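Local coordinates for uncharacterized protein (Legionella longbeachae NSW150, PDB 4JZA), which probably removes the 3-phosphate from phosphatidylinositol 3-phosphate, as a bacterial phosphatase thought to act on host membrane lipids during infection, at residues K693-L707 with V798-S812. Numbering follows the deposited sequence.
Sequences KLYDALHSLINERNL and VSTTVEEWTKLFEES
Trp805 enters a hole in the surface of helix 676-702 formed by Leu694, Ala697, Leu698 and Leu701, a knob-into-hole fit. The six-membered ring goes in first: its CZ3 lies 3.6 Å from the backbone O of Leu694, and the CB of Ala697 also meets the ring edge, its small methyl allowing the indole to come close to the helix. Leu698 covers one face, with CD1 4.3 Å from the six-membered ring centroid in a CH-pi contact, while the CG2 of Thr801 from Trp805's own helix lies against the opposite face. With CG of Leu701 anti to the backbone N (chi1 177°), its branch reaches the other helix, where CD2 lies 3.6 Å from Trp805 CD1 and CD1 rests on Leu808 CB. The indole NE1 makes a weak hydrogen bond to the O of Ser776 on helix 772-782, which gives this buried polar atom a partner.

Over residues 693-702 and 798-812 the helices run in roughly the same direction, their axes 27° apart in angle and 8.9 Å apart at closest approach. Both lie in the phosphoinositide phosphatase C-terminal family region, and the 90 residues between the segments hold helices and loops but no strand, so this part of the fold is all-helical. One turn beyond Trp805, Phe809 lays a ring face against Ser700, whose CB stands over its centre, 3.6 Å from the centroid. A serine is slim enough there to let the aromatic ring lie close to the backbone. The CG of Glu704 meets the ring edge; bent at chi2 (-79°), the chain then brings OE1 to Ser812, whose OG donates a 2.8 Å hydrogen bond to the anti lone pair of OE1. Leu707, in a short 3-10 segment following helix 676-702, flanks this bond with hydrocarbon, CD2 lying 3.7 Å from Ser812 OG.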
ATOM      1  N   LYS A 693       3.292  39.602 -21.339  1.00 42.86           N
ATOM      2  CA  LYS A 693       3.860  40.854 -20.835  1.00 44.44           C
ATOM      3  C   LYS A 693       5.340  40.697 -20.628  1.00 41.90           C
ATOM      4  O   LYS A 693       6.114  41.558 -21.018  1.00 44.32           O
ATOM      5  CB  LYS A 693       3.212  41.291 -19.503  1.00 47.68           C
ATOM      6  CG  LYS A 693       1.707  41.525 -19.542  1.00 49.54           C
ATOM      7  CD  LYS A 693       1.159  41.933 -18.186  1.00 53.16           C
ATOM      8  CE  LYS A 693      -0.349  41.895 -18.192  1.00 57.91           C
ATOM      9  NZ  LYS A 693      -0.825  42.987 -17.312  1.00 68.27           N
ATOM     10  N   LEU A 694       5.715  39.599 -19.995  1.00 41.45           N
ATOM     11  CA  LEU A 694       7.122  39.292 -19.714  1.00 41.11           C
ATOM     12  C   LEU A 694       7.886  39.122 -21.005  1.00 43.02           C
ATOM     13  O   LEU A 694       8.981  39.694 -21.165  1.00 42.22           O
ATOM     14  CB  LEU A 694       7.258  38.018 -18.884  1.00 38.80           C
ATOM     15  CG  LEU A 694       6.867  38.122 -17.414  1.00 37.37           C
ATOM     16  CD1 LEU A 694       6.904  36.734 -16.796  1.00 39.50           C
ATOM     17  CD2 LEU A 694       7.816  39.032 -16.687  1.00 36.53           C
ATOM     18  N   TYR A 695       7.281  38.382 -21.941  1.00 42.63           N
ATOM     19  CA  TYR A 695       7.871  38.190 -23.265  1.00 43.01           C
ATOM     20  C   TYR A 695       8.054  39.524 -23.994  1.00 41.05           C
ATOM     21  O   TYR A 695       9.159  39.871 -24.362  1.00 38.45           O
ATOM     22  CB  TYR A 695       7.034  37.213 -24.102  1.00 46.61           C
ATOM     23  CG  TYR A 695       7.715  36.754 -25.362  1.00 49.09           C
ATOM     24  CD1 TYR A 695       8.517  35.619 -25.358  1.00 51.28           C
ATOM     25  CD2 TYR A 695       7.556  37.449 -26.553  1.00 49.92           C
ATOM     26  CE1 TYR A 695       9.147  35.183 -26.503  1.00 53.61           C
ATOM     27  CE2 TYR A 695       8.204  37.038 -27.704  1.00 51.51           C
ATOM     28  CZ  TYR A 695       9.005  35.912 -27.668  1.00 54.04           C
ATOM     29  OH  TYR A 695       9.650  35.512 -28.800  1.00 54.59           O
ATOM     30  N   ASP A 696       7.001  40.290 -24.190  1.00 40.83           N
ATOM     31  CA  ASP A 696       7.177  41.564 -24.915  1.00 45.94           C
ATOM     32  C   ASP A 696       8.277  42.469 -24.304  1.00 43.69           C
ATOM     33  O   ASP A 696       9.183  42.933 -25.007  1.00 42.42           O
ATOM     34  CB  ASP A 696       5.824  42.329 -25.042  1.00 48.71           C
ATOM     35  CG  ASP A 696       4.777  41.527 -25.827  1.00 52.76           C
ATOM     36  OD1 ASP A 696       5.153  40.702 -26.711  1.00 55.08           O
ATOM     37  OD2 ASP A 696       3.578  41.693 -25.528  1.00 57.29           O
ATOM     38  N   ALA A 697       8.179  42.740 -23.007  1.00 42.73           N
ATOM     39  CA  ALA A 697       9.207  43.530 -22.307  1.00 42.21           C
ATOM     40  C   ALA A 697      10.608  42.965 -22.514  1.00 41.27           C
ATOM     41  O   ALA A 697      11.507  43.681 -22.853  1.00 44.94           O
ATOM     42  CB  ALA A 697       8.896  43.635 -20.809  1.00 39.64           C
ATOM     43  N   LEU A 698      10.776  41.675 -22.358  1.00 42.30           N
ATOM     44  CA  LEU A 698      12.071  41.058 -22.620  1.00 44.85           C
ATOM     45  C   LEU A 698      12.553  41.139 -24.069  1.00 48.03           C
ATOM     46  O   LEU A 698      13.764  41.333 -24.314  1.00 48.72           O
ATOM     47  CB  LEU A 698      12.063  39.628 -22.154  1.00 43.56           C
ATOM     48  CG  LEU A 698      13.409  38.935 -22.070  1.00 45.33           C
ATOM     49  CD1 LEU A 698      14.459  39.675 -21.255  1.00 43.58           C
ATOM     50  CD2 LEU A 698      13.163  37.528 -21.510  1.00 46.56           C
ATOM     51  N   HIS A 699      11.616  41.031 -25.013  1.00 49.77           N
ATOM     52  CA  HIS A 699      11.942  41.090 -26.420  1.00 49.47           C
ATOM     53  C   HIS A 699      12.619  42.409 -26.671  1.00 48.85           C
ATOM     54  O   HIS A 699      13.648  42.455 -27.323  1.00 49.23           O
ATOM     55  CB  HIS A 699      10.707  40.911 -27.302  1.00 53.66           C
ATOM     56  CG  HIS A 699      11.019  40.714 -28.750  1.00 58.28           C
ATOM     57  ND1 HIS A 699      11.085  41.765 -29.646  1.00 66.09           N
ATOM     58  CD2 HIS A 699      11.287  39.599 -29.460  1.00 60.50           C
ATOM     59  CE1 HIS A 699      11.378  41.303 -30.846  1.00 62.92           C
ATOM     60  NE2 HIS A 699      11.510  39.993 -30.759  1.00 64.51           N
ATOM     61  N   SER A 700      12.068  43.506 -26.175  1.00 49.33           N
ATOM     62  CA  SER A 700      12.685  44.804 -26.477  1.00 47.82           C
ATOM     63  C   SER A 700      14.013  44.918 -25.811  1.00 47.73           C
ATOM     64  O   SER A 700      14.999  45.279 -26.453  1.00 51.23           O
ATOM     65  CB  SER A 700      11.836  45.964 -26.023  1.00 48.42           C
ATOM     66  OG  SER A 700      10.487  45.640 -26.152  1.00 49.93           O
ATOM     67  N   LEU A 701      14.045  44.597 -24.522  1.00 45.93           N
ATOM     68  CA  LEU A 701      15.282  44.745 -23.740  1.00 44.59           C
ATOM     69  C   LEU A 701      16.475  43.899 -24.277  1.00 43.21           C
ATOM     70  O   LEU A 701      17.588  44.403 -24.450  1.00 39.34           O
ATOM     71  CB  LEU A 701      15.008  44.407 -22.269  1.00 43.65           C
ATOM     72  CG  LEU A 701      16.214  44.438 -21.329  1.00 42.08           C
ATOM     73  CD1 LEU A 701      16.870  45.785 -21.412  1.00 44.25           C
ATOM     74  CD2 LEU A 701      15.845  44.189 -19.901  1.00 41.56           C
ATOM     75  N   ILE A 702      16.227  42.622 -24.542  1.00 43.37           N
ATOM     76  CA  ILE A 702      17.290  41.722 -24.998  1.00 45.13           C
ATOM     77  C   ILE A 702      17.857  42.145 -26.360  1.00 43.94           C
ATOM     78  O   ILE A 702      19.008  41.925 -26.663  1.00 44.12           O
ATOM     79  CB  ILE A 702      16.754  40.292 -25.064  1.00 50.09           C
ATOM     80  CG1 ILE A 702      17.816  39.285 -24.707  1.00 52.63           C
ATOM     81  CG2 ILE A 702      16.096  39.999 -26.409  1.00 54.09           C
ATOM     82  CD1 ILE A 702      17.657  38.776 -23.291  1.00 54.55           C
ATOM     83  N   ASN A 703      17.051  42.785 -27.181  1.00 45.75           N
ATOM     84  CA  ASN A 703      17.527  43.222 -28.475  1.00 49.47           C
ATOM     85  C   ASN A 703      18.317  44.513 -28.422  1.00 51.39           C
ATOM     86  O   ASN A 703      18.862  44.880 -29.426  1.00 57.90           O
ATOM     87  CB  ASN A 703      16.400  43.264 -29.519  1.00 51.73           C
ATOM     88  CG  ASN A 703      16.098  41.867 -30.099  1.00 53.78           C
ATOM     89  OD1 ASN A 703      16.916  41.284 -30.801  1.00 57.76           O
ATOM     90  ND2 ASN A 703      14.923  41.325 -29.795  1.00 56.27           N
ATOM     91  N   GLU A 704      18.392  45.184 -27.270  1.00 52.67           N
ATOM     92  CA  GLU A 704      19.448  46.164 -27.010  1.00 53.00           C
ATOM     93  C   GLU A 704      20.675  45.436 -26.449  1.00 54.46           C
ATOM     94  O   GLU A 704      20.990  45.525 -25.267  1.00 52.28           O
ATOM     95  CB  GLU A 704      18.988  47.223 -26.010  1.00 54.94           C
ATOM     96  CG  GLU A 704      17.739  47.988 -26.410  1.00 60.11           C
ATOM     97  CD  GLU A 704      17.980  49.090 -27.439  1.00 65.71           C
ATOM     98  OE1 GLU A 704      18.810  50.013 -27.172  1.00 59.72           O
ATOM     99  OE2 GLU A 704      17.293  49.030 -28.509  1.00 69.24           O
ATOM    100  N   ARG A 705      21.393  44.763 -27.333  1.00 59.78           N
ATOM    101  CA  ARG A 705      22.438  43.768 -26.976  1.00 65.10           C
ATOM    102  C   ARG A 705      23.678  44.359 -26.282  1.00 60.54           C
ATOM    103  O   ARG A 705      24.407  43.655 -25.581  1.00 59.52           O
ATOM    104  CB  ARG A 705      22.857  42.947 -28.224  1.00 72.34           C
ATOM    105  CG  ARG A 705      21.672  42.530 -29.106  1.00 86.30           C
ATOM    106  CD  ARG A 705      22.047  41.525 -30.168  1.00 97.34           C
ATOM    107  NE  ARG A 705      22.690  40.371 -29.538  1.00104.33           N
ATOM    108  CZ  ARG A 705      23.571  39.570 -30.131  1.00104.29           C
ATOM    109  NH1 ARG A 705      23.927  39.782 -31.393  1.00107.02           N
ATOM    110  NH2 ARG A 705      24.103  38.556 -29.460  1.00 98.21           N
ATOM    111  N   ASN A 706      23.891  45.655 -26.451  1.00 60.61           N
ATOM    112  CA  ASN A 706      25.000  46.338 -25.800  1.00 61.28           C
ATOM    113  C   ASN A 706      24.994  46.329 -24.276  1.00 55.11           C
ATOM    114  O   ASN A 706      26.044  46.385 -23.642  1.00 48.83           O
ATOM    115  CB  ASN A 706      25.050  47.771 -26.313  1.00 65.70           C
ATOM    116  CG  ASN A 706      25.731  47.860 -27.688  1.00 76.86           C
ATOM    117  OD1 ASN A 706      26.197  46.845 -28.261  1.00 70.62           O
ATOM    118  ND2 ASN A 706      25.820  49.083 -28.217  1.00 80.12           N
ATOM    119  N   LEU A 707      23.792  46.266 -23.705  1.00 51.48           N
ATOM    120  CA  LEU A 707      23.589  46.398 -22.272  1.00 48.21           C
ATOM    121  C   LEU A 707      24.174  45.242 -21.479  1.00 47.92           C
ATOM    122  O   LEU A 707      24.292  45.338 -20.259  1.00 45.23           O
ATOM    123  CB  LEU A 707      22.084  46.452 -21.977  1.00 47.51           C
ATOM    124  CG  LEU A 707      21.315  47.638 -22.526  1.00 46.38           C
ATOM    125  CD1 LEU A 707      19.849  47.560 -22.126  1.00 45.56           C
ATOM    126  CD2 LEU A 707      21.946  48.929 -22.004  1.00 45.36           C
ATOM    127  N   VAL A 798       5.430  40.267 -11.960  1.00 40.46           N
ATOM    128  CA  VAL A 798       5.387  40.623 -13.367  1.00 41.38           C
ATOM    129  C   VAL A 798       5.391  42.159 -13.503  1.00 40.59           C
ATOM    130  O   VAL A 798       6.214  42.721 -14.242  1.00 37.38           O
ATOM    131  CB  VAL A 798       4.161  40.019 -14.061  1.00 41.89           C
ATOM    132  CG1 VAL A 798       3.957  40.594 -15.459  1.00 44.42           C
ATOM    133  CG2 VAL A 798       4.318  38.535 -14.151  1.00 41.59           C
ATOM    134  N   SER A 799       4.475  42.812 -12.801  1.00 40.92           N
ATOM    135  CA  SER A 799       4.366  44.277 -12.801  1.00 44.81           C
ATOM    136  C   SER A 799       5.740  44.947 -12.612  1.00 44.33           C
ATOM    137  O   SER A 799       6.180  45.764 -13.427  1.00 43.81           O
ATOM    138  CB  SER A 799       3.437  44.736 -11.672  1.00 47.73           C
ATOM    139  OG  SER A 799       2.708  45.877 -12.067  1.00 51.13           O
ATOM    140  N   THR A 800       6.424  44.560 -11.546  1.00 42.51           N
ATOM    141  CA  THR A 800       7.703  45.147 -11.196  1.00 42.32           C
ATOM    142  C   THR A 800       8.799  44.857 -12.219  1.00 42.41           C
ATOM    143  O   THR A 800       9.621  45.709 -12.575  1.00 42.46           O
ATOM    144  CB  THR A 800       8.157  44.535  -9.878  1.00 44.26           C
ATOM    145  OG1 THR A 800       7.125  44.675  -8.920  1.00 44.16           O
ATOM    146  CG2 THR A 800       9.420  45.188  -9.333  1.00 45.62           C
ATOM    147  N   THR A 801       8.818  43.622 -12.669  1.00 41.98           N
ATOM    148  CA  THR A 801       9.789  43.188 -13.646  1.00 41.00           C
ATOM    149  C   THR A 801       9.572  43.945 -14.961  1.00 41.10           C
ATOM    150  O   THR A 801      10.545  44.422 -15.540  1.00 41.91           O
ATOM    151  CB  THR A 801       9.655  41.678 -13.899  1.00 42.91           C
ATOM    152  OG1 THR A 801       9.879  40.941 -12.685  1.00 36.65           O
ATOM    153  CG2 THR A 801      10.627  41.242 -14.988  1.00 47.19           C
ATOM    154  N   VAL A 802       8.318  44.077 -15.433  1.00 40.40           N
ATOM    155  CA  VAL A 802       8.063  44.800 -16.676  1.00 39.88           C
ATOM    156  C   VAL A 802       8.490  46.254 -16.494  1.00 39.50           C
ATOM    157  O   VAL A 802       9.057  46.858 -17.396  1.00 39.79           O
ATOM    158  CB  VAL A 802       6.589  44.710 -17.183  1.00 40.59           C
ATOM    159  CG1 VAL A 802       6.368  45.583 -18.410  1.00 39.23           C
ATOM    160  CG2 VAL A 802       6.227  43.276 -17.550  1.00 41.88           C
ATOM    161  N   GLU A 803       8.245  46.822 -15.334  1.00 40.76           N
ATOM    162  CA  GLU A 803       8.606  48.216 -15.138  1.00 44.36           C
ATOM    163  C   GLU A 803      10.089  48.368 -15.197  1.00 42.81           C
ATOM    164  O   GLU A 803      10.612  49.270 -15.885  1.00 43.47           O
ATOM    165  CB  GLU A 803       8.036  48.809 -13.843  1.00 51.72           C
ATOM    166  CG  GLU A 803       6.932  49.827 -14.122  1.00 65.65           C
ATOM    167  CD  GLU A 803       5.995  50.066 -12.927  1.00 84.73           C
ATOM    168  OE1 GLU A 803       6.230  49.487 -11.831  1.00 85.18           O
ATOM    169  OE2 GLU A 803       5.027  50.867 -13.079  1.00 99.06           O
ATOM    170  N   GLU A 804      10.778  47.461 -14.507  1.00 40.42           N
ATOM    171  CA  GLU A 804      12.198  47.538 -14.436  1.00 38.09           C
ATOM    172  C   GLU A 804      12.806  47.313 -15.814  1.00 37.95           C
ATOM    173  O   GLU A 804      13.679  48.073 -16.242  1.00 37.20           O
ATOM    174  CB  GLU A 804      12.717  46.549 -13.443  1.00 38.59           C
ATOM    175  CG  GLU A 804      14.218  46.361 -13.487  1.00 40.68           C
ATOM    176  CD  GLU A 804      14.698  45.649 -12.248  1.00 45.42           C
ATOM    177  OE1 GLU A 804      15.218  44.477 -12.292  1.00 45.64           O
ATOM    178  OE2 GLU A 804      14.500  46.272 -11.183  1.00 46.41           O
ATOM    179  N   TRP A 805      12.332  46.315 -16.548  1.00 37.80           N
ATOM    180  CA  TRP A 805      12.908  46.084 -17.876  1.00 39.98           C
ATOM    181  C   TRP A 805      12.556  47.196 -18.829  1.00 41.81           C
ATOM    182  O   TRP A 805      13.372  47.565 -19.649  1.00 45.00           O
ATOM    183  CB  TRP A 805      12.468  44.752 -18.475  1.00 39.52           C
ATOM    184  CG  TRP A 805      12.985  43.544 -17.736  1.00 36.63           C
ATOM    185  CD1 TRP A 805      13.995  43.496 -16.839  1.00 35.02           C
ATOM    186  CD2 TRP A 805      12.495  42.218 -17.861  1.00 34.48           C
ATOM    187  NE1 TRP A 805      14.159  42.218 -16.377  1.00 33.50           N
ATOM    188  CE2 TRP A 805      13.246  41.411 -17.000  1.00 34.01           C
ATOM    189  CE3 TRP A 805      11.505  41.635 -18.630  1.00 34.83           C
ATOM    190  CZ2 TRP A 805      13.030  40.055 -16.885  1.00 33.03           C
ATOM    191  CZ3 TRP A 805      11.310  40.289 -18.517  1.00 35.78           C
ATOM    192  CH2 TRP A 805      12.073  39.514 -17.647  1.00 33.61           C
ATOM    193  N   THR A 806      11.349  47.735 -18.726  1.00 42.74           N
ATOM    194  CA  THR A 806      10.956  48.794 -19.627  1.00 44.01           C
ATOM    195  C   THR A 806      11.855  50.010 -19.419  1.00 43.82           C
ATOM    196  O   THR A 806      12.273  50.616 -20.373  1.00 43.01           O
ATOM    197  CB  THR A 806       9.467  49.108 -19.481  1.00 44.34           C
ATOM    198  OG1 THR A 806       8.698  47.965 -19.911  1.00 45.22           O
ATOM    199  CG2 THR A 806       9.102  50.255 -20.328  1.00 45.65           C
ATOM    200  N   LYS A 807      12.178  50.332 -18.177  1.00 45.06           N
ATOM    201  CA  LYS A 807      13.074  51.443 -17.894  1.00 49.62           C
ATOM    202  C   LYS A 807      14.479  51.263 -18.492  1.00 49.21           C
ATOM    203  O   LYS A 807      14.995  52.138 -19.215  1.00 46.73           O
ATOM    204  CB  LYS A 807      13.218  51.613 -16.409  1.00 57.90           C
ATOM    205  CG  LYS A 807      12.852  52.999 -15.948  1.00 70.29           C
ATOM    206  CD  LYS A 807      11.648  52.913 -14.990  1.00 91.20           C
ATOM    207  CE  LYS A 807      11.257  54.271 -14.403  1.00 99.43           C
ATOM    208  NZ  LYS A 807      11.077  54.184 -12.922  1.00106.67           N
ATOM    209  N   LEU A 808      15.098  50.124 -18.205  1.00 46.36           N
ATOM    210  CA  LEU A 808      16.358  49.763 -18.852  1.00 44.39           C
ATOM    211  C   LEU A 808      16.296  49.903 -20.357  1.00 42.80           C
ATOM    212  O   LEU A 808      17.212  50.415 -20.928  1.00 43.35           O
ATOM    213  CB  LEU A 808      16.777  48.350 -18.490  1.00 44.57           C
ATOM    214  CG  LEU A 808      17.161  48.204 -17.005  1.00 47.98           C
ATOM    215  CD1 LEU A 808      17.192  46.735 -16.569  1.00 48.52           C
ATOM    216  CD2 LEU A 808      18.477  48.893 -16.698  1.00 48.93           C
ATOM    217  N   PHE A 809      15.214  49.474 -20.991  1.00 44.53           N
ATOM    218  CA  PHE A 809      15.034  49.605 -22.456  1.00 46.54           C
ATOM    219  C   PHE A 809      14.972  51.064 -22.915  1.00 46.15           C
ATOM    220  O   PHE A 809      15.709  51.473 -23.812  1.00 47.00           O
ATOM    221  CB  PHE A 809      13.784  48.832 -22.926  1.00 48.52           C
ATOM    222  CG  PHE A 809      13.408  49.100 -24.356  1.00 53.15           C
ATOM    223  CD1 PHE A 809      14.243  48.702 -25.417  1.00 56.11           C
ATOM    224  CD2 PHE A 809      12.227  49.759 -24.657  1.00 54.27           C
ATOM    225  CE1 PHE A 809      13.908  48.974 -26.748  1.00 53.93           C
ATOM    226  CE2 PHE A 809      11.901  50.037 -25.968  1.00 55.46           C
ATOM    227  CZ  PHE A 809      12.742  49.639 -27.015  1.00 55.11           C
ATOM    228  N   GLU A 810      14.122  51.854 -22.286  1.00 47.21           N
ATOM    229  CA  GLU A 810      14.033  53.304 -22.574  1.00 49.62           C
ATOM    230  C   GLU A 810      15.353  54.052 -22.354  1.00 47.13           C
ATOM    231  O   GLU A 810      15.744  54.858 -23.178  1.00 45.63           O
ATOM    232  CB  GLU A 810      12.904  53.982 -21.731  1.00 53.05           C
ATOM    233  CG  GLU A 810      11.472  53.571 -22.100  1.00 55.21           C
ATOM    234  CD  GLU A 810      10.435  53.860 -21.011  1.00 59.16           C
ATOM    235  OE1 GLU A 810      10.786  54.467 -19.970  1.00 64.54           O
ATOM    236  OE2 GLU A 810       9.260  53.458 -21.188  1.00 57.11           O
ATOM    237  N   GLU A 811      16.025  53.827 -21.241  1.00 49.52           N
ATOM    238  CA  GLU A 811      17.254  54.548 -21.000  1.00 52.00           C
ATOM    239  C   GLU A 811      18.236  54.238 -22.083  1.00 50.63           C
ATOM    240  O   GLU A 811      18.932  55.125 -22.556  1.00 55.75           O
ATOM    241  CB  GLU A 811      17.853  54.214 -19.658  1.00 59.50           C
ATOM    242  CG  GLU A 811      17.427  55.173 -18.531  1.00 66.31           C
ATOM    243  CD  GLU A 811      17.584  54.545 -17.130  1.00 75.52           C
ATOM    244  OE1 GLU A 811      18.192  53.416 -17.041  1.00 77.54           O
ATOM    245  OE2 GLU A 811      17.090  55.156 -16.131  1.00 67.12           O
ATOM    246  N   SER A 812      18.277  52.982 -22.497  1.00 49.37           N
ATOM    247  CA  SER A 812      19.235  52.514 -23.520  1.00 48.25           C
ATOM    248  C   SER A 812      18.912  53.096 -24.848  1.00 47.23           C
ATOM    249  O   SER A 812      19.779  53.521 -25.537  1.00 49.14           O
ATOM    250  CB  SER A 812      19.220  50.978 -23.639  1.00 46.66           C
ATOM    251  OG  SER A 812      20.026  50.518 -24.695  1.00 44.49           O
TER